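Local coordinates for uncharacterized hypothetical protein (Bacteroides uniformis, PDB 4EIU) that is of unknown function but belongs to the DUF3823 family, joining an N-terminal transthyretin-like domain to a second beta-sandwich domain, at residues T27-E32 against Y54-G59; V117-N122 against N239-M244; I130-R135 against V203-N208; I165-S170 against V217-A222; E182-S187 against G209-G214. All blocks are in the same frame, centred on the assembly; numbering follows the deposited sequence. Where two conformers were deposited one is given.

Interaction 1: residues T27-E32 against Y54-G59; sequences TDQGSE and YCMMDG
The ring of Tyr54 lies against the backbone of Gly30 and Ser31: Ser31 CA sits over one face, 3.9 Å from the ring centroid, in a CH-pi contact, and Gly30 O comes within 3.1 Å of Tyr54 CD2. At the ring's edge, in its plane, a water links Tyr54 OH to Ser31 O. Gln29 supplies the polar grip. Its side chain is extended from chi1 (-164°) onward and runs along the 54-55 backbone, where CG brushes Cys55 O at 3.2 Å. At the end of the chain NE2 donates to Tyr54 O at 2.9 Å, in a nearly straight bond. The acceptor lies in the glutamine's amide plane, while the donor stands above the plane of the tyrosine carbonyl. The selenomethionine Met56 lies alongside, pointing the same way. At the far end Thr27 N donates to Met57 O (2.9 Å), and Thr27 CG2 rests on Met56 O and Cys55 CB. A second water bridges Asp28 O and Cys55 O, and Asp28 OD2 accepts from the backbone N of Arg178. The chemistry implies that these two loops of the DUF3823 N-terminal domain are joined by polar bonds to main-chain carbonyls, with the Tyr54 ring as the apolar flank.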
# COMPACT_ATOMS: atom_id res chain seq x y z
N THR A 27 -0.75 -4.11 2.90
CA THR A 27 -1.73 -3.36 2.14
C THR A 27 -3.17 -3.76 2.55
O THR A 27 -3.38 -4.33 3.61
CB THR A 27 -1.47 -3.48 0.62
OG1 THR A 27 -2.22 -2.47 -0.10
CG2 THR A 27 -1.73 -4.91 0.08
N ASP A 28 -4.14 -3.35 1.74
CA ASP A 28 -5.56 -3.56 1.98
C ASP A 28 -6.09 -4.13 0.68
O ASP A 28 -5.76 -3.60 -0.38
CB ASP A 28 -6.22 -2.21 2.25
CG ASP A 28 -7.67 -2.33 2.71
OD1 ASP A 28 -7.95 -3.16 3.64
OD2 ASP A 28 -8.50 -1.57 2.16
N GLN A 29 -6.87 -5.22 0.73
CA GLN A 29 -7.38 -5.80 -0.51
C GLN A 29 -8.62 -4.99 -0.96
O GLN A 29 -9.74 -5.40 -0.76
CB GLN A 29 -7.71 -7.29 -0.36
CG GLN A 29 -7.87 -7.98 -1.73
CD GLN A 29 -7.88 -9.50 -1.64
OE1 GLN A 29 -8.54 -10.07 -0.80
NE2 GLN A 29 -7.17 -10.17 -2.55
N GLY A 30 -8.39 -3.79 -1.46
CA GLY A 30 -9.40 -2.92 -2.09
C GLY A 30 -8.71 -2.23 -3.25
O GLY A 30 -7.47 -2.39 -3.43
N SER A 31 -9.48 -1.42 -3.96
CA SER A 31 -8.99 -0.70 -5.15
C SER A 31 -7.82 0.20 -4.85
O SER A 31 -7.06 0.53 -5.75
CB SER A 31 -10.12 0.16 -5.77
OG SER A 31 -11.24 -0.63 -6.14
N GLU A 32 -7.69 0.62 -3.58
CA GLU A 32 -6.60 1.52 -3.14
C GLU A 32 -5.35 0.75 -2.62
O GLU A 32 -4.43 1.34 -2.03
CB GLU A 32 -7.08 2.50 -2.09
CG GLU A 32 -8.36 3.23 -2.50
CD GLU A 32 -9.65 2.42 -2.25
OE1 GLU A 32 -9.63 1.33 -1.62
OE2 GLU A 32 -10.69 2.90 -2.72
N TYR A 54 -6.20 -7.46 -6.87
CA TYR A 54 -5.50 -6.85 -5.74
C TYR A 54 -4.88 -7.89 -4.79
O TYR A 54 -5.42 -9.00 -4.58
CB TYR A 54 -6.44 -5.88 -5.02
CG TYR A 54 -6.79 -4.74 -5.92
CD1 TYR A 54 -7.85 -4.83 -6.81
CD2 TYR A 54 -6.01 -3.59 -5.94
CE1 TYR A 54 -8.12 -3.81 -7.69
CE2 TYR A 54 -6.29 -2.56 -6.83
CZ TYR A 54 -7.35 -2.68 -7.70
OH TYR A 54 -7.59 -1.68 -8.59
N CYS A 55 -3.69 -7.54 -4.29
CA CYS A 55 -3.02 -8.27 -3.22
C CYS A 55 -3.91 -8.38 -1.96
O CYS A 55 -4.69 -7.49 -1.65
CB CYS A 55 -1.73 -7.63 -2.80
SG CYS A 55 -0.45 -7.65 -4.07
N MSE A 56 -3.69 -9.45 -1.24
CA MSE A 56 -4.14 -9.59 0.14
C MSE A 56 -3.34 -8.69 1.02
O MSE A 56 -2.26 -8.18 0.65
CB MSE A 56 -4.06 -11.08 0.58
CG MSE A 56 -5.02 -11.99 -0.25
SE MSE A 56 -4.83 -13.83 0.30
CE MSE A 56 -3.31 -14.10 -0.81
N MSE A 57 -3.84 -8.52 2.23
CA MSE A 57 -3.25 -7.54 3.15
C MSE A 57 -1.81 -7.79 3.47
O MSE A 57 -1.13 -6.86 3.89
CB MSE A 57 -4.05 -7.50 4.48
CG MSE A 57 -4.05 -8.74 5.26
SE MSE A 57 -5.49 -8.53 6.65
CE MSE A 57 -4.62 -7.17 7.69
N ASP A 58 -1.36 -9.04 3.31
CA ASP A 58 0.02 -9.44 3.61
C ASP A 58 1.04 -9.17 2.47
O ASP A 58 2.20 -9.50 2.57
CB ASP A 58 0.04 -10.91 4.08
CG ASP A 58 -0.20 -11.91 2.96
OD1 ASP A 58 -0.53 -11.55 1.82
OD2 ASP A 58 -0.08 -13.09 3.26
N GLY A 59 0.59 -8.52 1.41
CA GLY A 59 1.43 -8.14 0.30
C GLY A 59 1.65 -9.29 -0.67
O GLY A 59 2.55 -9.21 -1.51
O HOH W 1 -4.28 -4.87 -2.32
O HOH W 2 -6.54 1.08 -8.43

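Interaction 2: residues V117-N122 against N239-M244; sequences VEFVGN and NYSEPM
Phe119 and Met244, a selenomethionine, slide past each other in opposite directions and form the aromatic part of the contact. Met244 SE approaches the ring obliquely, 4.2 Å from its centroid and 41° off the normal, a Met-aromatic contact. The bend at the end of the selenomethionine chain (chi3 83°) carries CE on to Asn122 OD1, 3.5 Å away. Glu242 O meets the same ring at its edge, 3.4 Å from Phe119 CE2. A serine in place of Phe119 would probably leave Met244 SE without its ring and open a gap beside Glu242 O.

Val117 buries as much surface as Phe119: its CG2 lies against Asn239 CB and 3.7 Å from Asn239 O.

Polar contacts are mostly indirect. Ser241 CA makes a CH...O approach to Val117 O (3.2 Å), and a water accepts from Val117 N and donates to Tyr240 O. Ser241 OG sits between its own backbone N and carbonyl carbon, from where it donates to Glu242 O at 2.8 Å, standing well above that carbonyl's plane. The same oxygen receives Ala221 N, so the buried hydroxyl both donates and accepts; its OG lies 3.4 Å from Phe119 CE2, obliquely to the ring.

The two segments run 13° apart in direction yet belong to different sheets. Strand 115-126 pairs with strand 129-138, strand 239-247 pairs with strand 216-225, and Val117 and Phe119 reach across to Ala221 and Val219 of that second sheet.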
# COMPACT_ATOMS: atom_id res chain seq x y z
N VAL A 117 5.23 2.13 8.43
CA VAL A 117 4.29 2.53 9.48
C VAL A 117 4.17 1.39 10.47
O VAL A 117 3.86 0.27 10.08
CB VAL A 117 2.89 2.82 8.90
CG1 VAL A 117 1.94 3.29 10.02
CG2 VAL A 117 2.96 3.79 7.73
N GLU A 118 4.39 1.68 11.75
CA GLU A 118 4.32 0.63 12.77
C GLU A 118 3.68 1.17 14.04
O GLU A 118 3.71 2.38 14.30
CB GLU A 118 5.73 0.13 13.10
CG GLU A 118 6.64 1.22 13.67
CD GLU A 118 8.11 0.87 13.64
OE1 GLU A 118 8.46 -0.25 14.10
OE2 GLU A 118 8.92 1.72 13.20
N PHE A 119 3.12 0.26 14.82
CA PHE A 119 2.76 0.57 16.21
C PHE A 119 4.00 0.50 17.10
O PHE A 119 4.91 -0.29 16.83
CB PHE A 119 1.72 -0.41 16.72
CG PHE A 119 0.36 -0.21 16.12
CD1 PHE A 119 -0.35 0.97 16.36
CD2 PHE A 119 -0.21 -1.20 15.33
CE1 PHE A 119 -1.62 1.15 15.84
CE2 PHE A 119 -1.48 -1.02 14.79
CZ PHE A 119 -2.19 0.15 15.04
N VAL A 120 4.05 1.31 18.14
CA VAL A 120 5.17 1.25 19.08
C VAL A 120 4.74 0.52 20.34
O VAL A 120 5.32 -0.52 20.67
CB VAL A 120 5.74 2.63 19.40
CG1 VAL A 120 6.86 2.51 20.43
CG2 VAL A 120 6.25 3.27 18.12
N GLY A 121 3.71 1.01 21.02
CA GLY A 121 3.25 0.30 22.24
C GLY A 121 2.18 -0.74 21.97
O GLY A 121 1.89 -1.06 20.83
N ASN A 122 1.61 -1.28 23.04
CA ASN A 122 0.30 -1.93 22.98
C ASN A 122 -0.75 -0.84 23.12
O ASN A 122 -0.61 0.04 23.97
CB ASN A 122 0.11 -2.91 24.14
CG ASN A 122 0.92 -4.17 23.96
OD1 ASN A 122 0.82 -4.84 22.94
ND2 ASN A 122 1.72 -4.51 24.97
N ASN A 239 0.55 3.33 2.98
CA ASN A 239 1.33 2.26 3.64
C ASN A 239 0.73 1.93 5.00
O ASN A 239 0.13 2.78 5.65
CB ASN A 239 2.80 2.63 3.77
CG ASN A 239 3.48 2.74 2.41
OD1 ASN A 239 3.77 3.84 1.97
ND2 ASN A 239 3.69 1.62 1.74
N TYR A 240 0.88 0.66 5.39
CA TYR A 240 0.15 0.11 6.51
C TYR A 240 1.04 -0.60 7.50
O TYR A 240 2.03 -1.23 7.11
CB TYR A 240 -0.85 -0.96 6.00
CG TYR A 240 -2.18 -0.45 5.45
CD1 TYR A 240 -3.28 -0.32 6.27
CD2 TYR A 240 -2.35 -0.21 4.08
CE1 TYR A 240 -4.51 0.09 5.78
CE2 TYR A 240 -3.56 0.23 3.59
CZ TYR A 240 -4.66 0.32 4.46
OH TYR A 240 -5.89 0.73 3.95
N SER A 241 0.63 -0.56 8.77
CA SER A 241 1.18 -1.39 9.82
C SER A 241 0.57 -2.78 9.81
O SER A 241 -0.34 -3.08 9.02
CB SER A 241 0.94 -0.75 11.17
OG SER A 241 -0.41 -0.93 11.59
N GLU A 242 1.07 -3.62 10.69
CA GLU A 242 0.40 -4.87 11.01
C GLU A 242 -0.84 -4.54 11.83
O GLU A 242 -0.84 -3.54 12.56
CB GLU A 242 1.31 -5.79 11.81
CG GLU A 242 2.42 -6.44 11.00
CD GLU A 242 3.42 -7.13 11.91
OE1 GLU A 242 3.02 -8.06 12.64
OE2 GLU A 242 4.60 -6.72 11.94
N PRO A 243 -1.91 -5.35 11.68
CA PRO A 243 -3.06 -5.20 12.59
C PRO A 243 -2.74 -5.65 14.00
O PRO A 243 -1.79 -6.40 14.21
CB PRO A 243 -4.14 -6.09 11.96
CG PRO A 243 -3.43 -7.07 11.13
CD PRO A 243 -2.14 -6.41 10.68
N MSE A 244 -3.52 -5.18 14.97
CA MSE A 244 -3.42 -5.65 16.33
C MSE A 244 -4.82 -5.84 16.88
O MSE A 244 -5.75 -5.08 16.56
CB MSE A 244 -2.64 -4.66 17.19
CG MSE A 244 -1.18 -4.54 16.81
SE MSE A 244 -0.27 -3.39 18.07
CE MSE A 244 0.15 -4.57 19.53
O HOH W 3 4.49 -0.06 6.65

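Interaction 3: residues I130-R135 against V203-N208; sequences IKAQVR and VTIQSN
Lys131 lies over Gln206 and Thr204 on the outer side of the strand pair. Its CB meets Gln206 CG at 4.0 Å, CG moves on to Thr204 CG2, CD keeps beside the same methyl, and CE touches it at 3.6 Å. The extended chain, straight from chi1 (173°) outward, reaches past Gln206 and crosses the Thr204 methyl at a slant. Next to it, on the same face, Thr204 OG1 donates to Gln133 OE1 (2.8 Å), in the carbonyl plane and on a lone pair. Gln133 NE2 binds Glu202, so both ends of the amide are held and its rotation is fixed.

The other face is apolar. Val134 CG2 meets Ile205 CG2 at 3.8 Å, with Ala132 and Val203 beside them, all turned toward the second sheet.

Between the faces runs a regular antiparallel ladder: Ala132 and Ile205, then Val134 and Val203, exchange paired N-H...O bonds, the tightest being Val203 N to Val134 O at 2.7 Å. Where the second strand ends, the serine side chain takes over. Ser207 N donates to Ile130 O, while Ser207 OG accepts the hydrogen of Ile130 N, 2.8 Å away and almost straight at 173°.

This is an edge pairing in a three-stranded sheet, 115-126, 129-138, 202-206, whose strand order matches the smaller sheet of a fibronectin type III-like sandwich.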
# COMPACT_ATOMS: atom_id res chain seq x y z
N ILE A 130 -9.86 3.83 22.31
CA ILE A 130 -8.54 3.20 22.16
C ILE A 130 -7.49 4.24 21.79
O ILE A 130 -7.76 5.17 21.02
CB ILE A 130 -8.54 2.11 21.06
CG1 ILE A 130 -9.75 1.18 21.19
CG2 ILE A 130 -7.24 1.31 21.12
CD1 ILE A 130 -9.80 0.13 20.10
N LYS A 131 -6.27 4.04 22.31
CA LYS A 131 -5.18 5.00 22.15
C LYS A 131 -3.90 4.24 21.86
O LYS A 131 -3.55 3.32 22.60
CB LYS A 131 -5.00 5.81 23.43
CG LYS A 131 -3.79 6.74 23.48
CD LYS A 131 -3.78 7.53 24.78
CE LYS A 131 -2.45 8.22 25.03
NZ LYS A 131 -2.47 9.06 26.27
N ALA A 132 -3.21 4.65 20.80
CA ALA A 132 -2.03 3.95 20.29
C ALA A 132 -0.91 4.92 19.97
O ALA A 132 -1.16 6.10 19.71
CB ALA A 132 -2.40 3.16 19.04
N GLN A 133 0.32 4.40 19.97
CA GLN A 133 1.51 5.10 19.50
C GLN A 133 1.89 4.58 18.11
O GLN A 133 2.13 3.38 17.92
CB GLN A 133 2.67 4.88 20.48
CG GLN A 133 2.37 5.34 21.90
CD GLN A 133 2.24 6.85 22.00
OE1 GLN A 133 1.13 7.39 22.01
NE2 GLN A 133 3.37 7.53 22.05
N VAL A 134 1.91 5.49 17.13
CA VAL A 134 2.25 5.15 15.73
C VAL A 134 3.57 5.81 15.35
O VAL A 134 3.80 6.99 15.66
CB VAL A 134 1.16 5.61 14.73
CG1 VAL A 134 1.57 5.31 13.29
CG2 VAL A 134 -0.16 4.91 15.02
N ARG A 135 4.44 5.06 14.67
CA ARG A 135 5.69 5.65 14.18
C ARG A 135 5.75 5.57 12.65
O ARG A 135 5.74 4.49 12.09
CB ARG A 135 6.91 4.97 14.80
CG ARG A 135 8.21 5.64 14.40
CD ARG A 135 9.42 4.73 14.55
NE ARG A 135 9.85 4.74 15.93
CZ ARG A 135 9.89 3.71 16.77
NH1 ARG A 135 9.57 2.47 16.43
NH2 ARG A 135 10.30 3.94 18.00
N VAL A 203 3.76 9.14 17.36
CA VAL A 203 2.57 9.99 17.26
C VAL A 203 1.42 9.28 18.00
O VAL A 203 1.13 8.10 17.74
CB VAL A 203 2.19 10.26 15.79
CG1 VAL A 203 0.89 11.05 15.69
CG2 VAL A 203 3.32 10.94 15.03
N THR A 204 0.78 9.99 18.92
CA THR A 204 -0.37 9.46 19.65
C THR A 204 -1.62 9.68 18.81
O THR A 204 -1.86 10.79 18.34
CB THR A 204 -0.59 10.18 20.97
OG1 THR A 204 0.61 10.13 21.73
CG2 THR A 204 -1.75 9.52 21.75
N ILE A 205 -2.40 8.62 18.65
CA ILE A 205 -3.70 8.70 18.00
C ILE A 205 -4.76 7.93 18.80
O ILE A 205 -4.43 6.97 19.50
CB ILE A 205 -3.59 8.23 16.54
CG1 ILE A 205 -4.89 8.52 15.78
CG2 ILE A 205 -3.16 6.76 16.48
CD1 ILE A 205 -4.70 8.58 14.29
N GLN A 206 -6.02 8.39 18.70
CA GLN A 206 -7.14 7.92 19.48
C GLN A 206 -8.33 7.59 18.61
O GLN A 206 -8.65 8.35 17.68
CB GLN A 206 -7.59 9.01 20.46
CG GLN A 206 -7.17 8.77 21.89
CD GLN A 206 -7.87 9.71 22.84
OE1 GLN A 206 -7.32 10.72 23.21
NE2 GLN A 206 -9.10 9.39 23.21
N SER A 207 -9.01 6.49 18.94
CA SER A 207 -10.26 6.13 18.27
C SER A 207 -11.33 7.19 18.54
O SER A 207 -11.20 8.01 19.44
CB SER A 207 -10.76 4.74 18.74
OG SER A 207 -11.29 4.77 20.07
N ASN A 208 -12.35 7.21 17.68
CA ASN A 208 -13.56 7.99 17.90
C ASN A 208 -14.58 7.08 18.56
O ASN A 208 -14.30 5.88 18.81
CB ASN A 208 -14.12 8.52 16.57
CG ASN A 208 -13.33 9.69 16.04
OD1 ASN A 208 -13.18 10.70 16.71
ND2 ASN A 208 -12.84 9.56 14.82

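Interaction 4: residues I165-S170 against V217-A222; sequences IQFFVS and VFVRAA
Phe167 reaches diagonally across to Val219, its ring tilted so that CE1 meets Val219 CB at 3.7 Å and CZ meets CG1. CG stands anti to the backbone N (chi1 -174°), which swings the ring over toward the neighbouring strand. Val169 lies side by side with Val219, pointing the same way, CG2 to CG1 at 3.9 Å. The same Val169 CG2 lies over one face of the Phe167 ring, toward its rim, while its CG1 leans on Val217 CB. These residues face the three-stranded sheet, where Ala132, Ile130 and Phe119 receive them.

The pair is the antiparallel centre of the four-stranded sheet, 186-189, 162-170, 216-225, 239-247, which is the C'-C-F-G order seen in fibronectin type III-like folds. Six backbone bonds hold it. Phe218 N to Ser170 O is short and straight (2.7 Å, 175°), whereas Arg220 N to Phe168 O is longer and bent (3.0 Å, 140°).

On the reverse face Phe168 tilts the other way along the strand: its CE2 rests obliquely against Ala222 CB at 3.8 Å, and Gln166 CB covers the rim of one side of its ring. Phe218 instead presents an edge to Ser170 O. Beside Phe168, Arg220 runs out fully extended, so that its buried guanidinium group spends NE on Ser241 O, NH1 on Val175 O and NH2 on Thr27 O.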
# COMPACT_ATOMS: atom_id res chain seq x y z
N ILE A 165 -2.23 10.44 8.98
CA ILE A 165 -2.17 9.13 9.60
C ILE A 165 -3.60 8.68 9.85
O ILE A 165 -4.45 9.46 10.28
CB ILE A 165 -1.46 9.14 10.97
CG1 ILE A 165 0.05 9.33 10.78
CG2 ILE A 165 -1.74 7.82 11.73
CD1 ILE A 165 0.80 9.67 12.05
N GLN A 166 -3.87 7.40 9.59
CA GLN A 166 -5.19 6.83 9.87
C GLN A 166 -5.03 5.81 10.97
O GLN A 166 -4.02 5.10 10.99
CB GLN A 166 -5.75 6.12 8.63
CG GLN A 166 -5.83 7.00 7.40
CD GLN A 166 -6.80 8.14 7.57
OE1 GLN A 166 -7.91 7.94 8.08
NE2 GLN A 166 -6.40 9.35 7.16
N PHE A 167 -6.03 5.75 11.85
CA PHE A 167 -6.16 4.70 12.84
C PHE A 167 -7.48 3.99 12.51
O PHE A 167 -8.56 4.45 12.88
CB PHE A 167 -6.13 5.33 14.22
CG PHE A 167 -6.11 4.35 15.36
CD1 PHE A 167 -5.22 3.31 15.40
CD2 PHE A 167 -6.96 4.54 16.45
CE1 PHE A 167 -5.18 2.45 16.48
CE2 PHE A 167 -6.93 3.69 17.53
CZ PHE A 167 -6.05 2.63 17.54
N PHE A 168 -7.36 2.92 11.72
CA PHE A 168 -8.51 2.15 11.28
C PHE A 168 -8.91 1.19 12.40
O PHE A 168 -8.06 0.53 13.00
CB PHE A 168 -8.21 1.36 10.01
CG PHE A 168 -8.00 2.22 8.78
CD1 PHE A 168 -9.00 3.07 8.31
CD2 PHE A 168 -6.80 2.15 8.07
CE1 PHE A 168 -8.80 3.84 7.17
CE2 PHE A 168 -6.60 2.92 6.93
CZ PHE A 168 -7.60 3.75 6.47
N VAL A 169 -10.20 1.16 12.70
CA VAL A 169 -10.74 0.23 13.70
C VAL A 169 -11.88 -0.53 13.05
O VAL A 169 -12.72 0.05 12.35
CB VAL A 169 -11.21 1.01 14.94
CG1 VAL A 169 -11.87 0.09 15.96
CG2 VAL A 169 -10.03 1.75 15.57
N SER A 170 -11.90 -1.85 13.26
CA SER A 170 -12.94 -2.70 12.70
C SER A 170 -13.16 -3.93 13.58
O SER A 170 -12.24 -4.42 14.25
CB SER A 170 -12.53 -3.13 11.30
OG SER A 170 -13.55 -3.83 10.61
N VAL A 217 -11.95 -5.79 18.95
CA VAL A 217 -11.81 -5.07 17.68
C VAL A 217 -10.38 -5.25 17.19
O VAL A 217 -9.49 -5.64 17.94
CB VAL A 217 -12.08 -3.55 17.80
CG1 VAL A 217 -13.54 -3.29 18.13
CG2 VAL A 217 -11.16 -2.90 18.83
N PHE A 218 -10.19 -4.97 15.91
CA PHE A 218 -8.85 -4.96 15.31
C PHE A 218 -8.51 -3.54 14.88
O PHE A 218 -9.38 -2.85 14.33
CB PHE A 218 -8.78 -5.92 14.16
CG PHE A 218 -9.02 -7.35 14.57
CD1 PHE A 218 -10.31 -7.84 14.67
CD2 PHE A 218 -7.96 -8.18 14.92
CE1 PHE A 218 -10.55 -9.15 15.09
CE2 PHE A 218 -8.19 -9.49 15.32
CZ PHE A 218 -9.48 -9.97 15.41
N VAL A 219 -7.28 -3.12 15.17
CA VAL A 219 -6.81 -1.76 14.87
C VAL A 219 -5.57 -1.79 14.00
O VAL A 219 -4.79 -2.74 14.02
CB VAL A 219 -6.50 -0.95 16.15
CG1 VAL A 219 -7.68 -0.97 17.11
CG2 VAL A 219 -5.24 -1.47 16.83
N ARG A 220 -5.37 -0.73 13.22
CA ARG A 220 -4.27 -0.69 12.28
C ARG A 220 -3.94 0.75 11.90
O ARG A 220 -4.85 1.57 11.76
CB ARG A 220 -4.65 -1.45 11.04
CG ARG A 220 -3.50 -1.97 10.21
CD ARG A 220 -4.05 -2.81 9.08
NE ARG A 220 -3.00 -3.30 8.19
CZ ARG A 220 -3.21 -3.78 6.96
NH1 ARG A 220 -4.42 -3.86 6.43
NH2 ARG A 220 -2.16 -4.18 6.23
N ALA A 221 -2.65 1.03 11.74
CA ALA A 221 -2.19 2.37 11.35
C ALA A 221 -1.87 2.40 9.89
O ALA A 221 -1.53 1.36 9.29
CB ALA A 221 -1.00 2.81 12.18
N ALA A 222 -2.04 3.57 9.29
CA ALA A 222 -1.71 3.79 7.92
C ALA A 222 -1.27 5.23 7.75
O ALA A 222 -1.68 6.08 8.52
CB ALA A 222 -2.89 3.47 7.00

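Interaction 5: residues E182-S187 against G209-G214; sequences ERWSSS and GNVPSG
Trp184 takes most of this contact, which closes one end of the fibronectin type III-like sandwich: the loop between strands 202-206 and 216-225 folds over the turn leading into strand 186-189. Val211 CG2 lies almost squarely above the five-membered ring of Trp184, 3.4 Å from its centroid and 8° off the normal, a CH-pi contact. Val211 has a second deposited conformer, so that closeness is less certain than the rest. Trp184 puts its CG anti to the carbonyl carbon (chi1 -52°), which turns the indole toward the 209-212 loop. The opposite face of the indole carries Arg183 CB; Tyr171 meets it edge-to-face, and Val169 also touches it.

Gly209 comes at the indole's edge, near its plane, with CA 3.8 Å from Trp184 CD1. Its backbone has a positive phi of 58°, and a side chain here would run into Arg183 O and that same ring carbon, so the glycine lets the loop pass close. With a serine in place of Trp184, Val211 CG2 would probably lose the indole face it rests on, opening a gap under the loop. Arg183 turns its charged end to Asp181 in a salt bridge. The side chains of Pro212 and Trp184 cross at about a right angle, with Pro212 CD 3.9 Å from Trp184 CZ2.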
# COMPACT_ATOMS: atom_id res chain seq x y z
N GLU A 182 -16.41 3.32 10.61
CA GLU A 182 -16.44 4.79 10.72
C GLU A 182 -16.94 5.34 12.06
O GLU A 182 -16.84 6.54 12.30
CB GLU A 182 -17.27 5.37 9.58
CG GLU A 182 -16.67 5.05 8.21
CD GLU A 182 -16.71 6.23 7.27
OE1 GLU A 182 -17.67 7.01 7.34
OE2 GLU A 182 -15.77 6.37 6.45
N ARG A 183 -17.47 4.49 12.93
CA ARG A 183 -17.82 4.94 14.29
C ARG A 183 -16.56 5.23 15.12
O ARG A 183 -16.55 6.12 15.99
CB ARG A 183 -18.65 3.87 15.02
CG ARG A 183 -19.99 3.54 14.38
CD ARG A 183 -20.71 2.40 15.11
NE ARG A 183 -20.13 1.09 14.77
CZ ARG A 183 -20.76 -0.07 14.92
NH1 ARG A 183 -22.01 -0.14 15.39
NH2 ARG A 183 -20.14 -1.20 14.57
N TRP A 184 -15.52 4.44 14.87
CA TRP A 184 -14.35 4.39 15.75
C TRP A 184 -13.05 4.68 15.05
O TRP A 184 -12.08 5.07 15.71
CB TRP A 184 -14.27 3.01 16.41
CG TRP A 184 -15.56 2.61 17.09
CD1 TRP A 184 -16.27 3.32 18.05
CD2 TRP A 184 -16.31 1.35 16.90
NE1 TRP A 184 -17.39 2.63 18.44
CE2 TRP A 184 -17.47 1.44 17.79
CE3 TRP A 184 -16.15 0.22 16.10
CZ2 TRP A 184 -18.42 0.41 17.87
CZ3 TRP A 184 -17.10 -0.81 16.19
CH2 TRP A 184 -18.21 -0.71 17.06
N SER A 185 -13.00 4.49 13.75
CA SER A 185 -11.81 4.86 12.98
C SER A 185 -11.53 6.37 13.14
O SER A 185 -12.46 7.17 13.34
CB SER A 185 -11.97 4.47 11.51
OG SER A 185 -12.05 3.06 11.38
N SER A 186 -10.26 6.74 13.12
CA SER A 186 -9.87 8.11 13.32
C SER A 186 -8.73 8.47 12.40
O SER A 186 -8.21 7.62 11.67
CB SER A 186 -9.48 8.37 14.78
OG SER A 186 -8.24 7.77 15.14
N SER A 187 -8.35 9.74 12.42
CA SER A 187 -7.22 10.17 11.64
C SER A 187 -6.64 11.49 12.12
O SER A 187 -7.25 12.18 12.95
CB SER A 187 -7.62 10.21 10.15
OG SER A 187 -8.57 11.20 9.88
N GLY A 209 -15.75 7.66 18.86
CA GLY A 209 -16.86 6.88 19.36
C GLY A 209 -16.34 6.14 20.69
O GLY A 209 -15.32 6.55 21.37
N ASN A 210 -17.14 5.07 20.98
CA ASN A 210 -16.91 4.21 22.13
C ASN A 210 -17.28 2.80 21.76
O ASN A 210 -18.44 2.51 21.45
CB ASN A 210 -17.75 4.67 23.32
CG ASN A 210 -17.39 6.09 23.73
OD1 ASN A 210 -18.19 7.03 23.30
ND2 ASN A 210 -16.06 6.18 24.31
N VAL A 211 -16.28 1.91 21.73
CA VAL A 211 -16.53 0.51 21.40
C VAL A 211 -17.07 -0.16 22.66
O VAL A 211 -16.49 0.01 23.74
CB VAL A 211 -15.27 -0.23 20.91
CG1 VAL A 211 -15.62 -1.66 20.49
CG2 VAL A 211 -14.62 0.54 19.76
N PRO A 212 -18.18 -0.92 22.55
CA PRO A 212 -18.76 -1.52 23.76
C PRO A 212 -17.80 -2.50 24.44
O PRO A 212 -17.09 -3.25 23.77
CB PRO A 212 -20.00 -2.27 23.23
CG PRO A 212 -20.27 -1.70 21.89
CD PRO A 212 -18.93 -1.31 21.33
N SER A 213 -17.79 -2.47 25.78
CA SER A 213 -16.94 -3.37 26.57
C SER A 213 -17.36 -4.83 26.36
O SER A 213 -18.55 -5.10 26.06
CB SER A 213 -17.00 -2.97 28.02
OG SER A 213 -18.34 -2.98 28.42
N GLY A 214 -16.36 -5.73 26.42
CA GLY A 214 -16.59 -7.15 26.14
C GLY A 214 -16.29 -7.51 24.70
O GLY A 214 -16.24 -8.68 24.34

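How the interactions relate
Interactions 3 and 4 are the buried ladders of the second domain, one in each sheet, and they face each other: Ile205, Val134 and Ile130 of interaction 3 pack on Phe167, Ala221 and Val217 of interaction 4. Interaction 2 links those sheets from one side by side-chain packing and water instead of backbone pairing, sharing a sheet with each ladder. Interaction 5 is the most peripheral, an aromatic lid on the sandwich, tied to interaction 3 through Ser186 and Asn208 and to interaction 4 through Ser185 and Ser186. Interaction 1 lies in the N-terminal domain, where loops meet through polar bonds beside a tyrosine ring. Arg220 of interaction 4 spans the domains, reaching interactions 1 and 2.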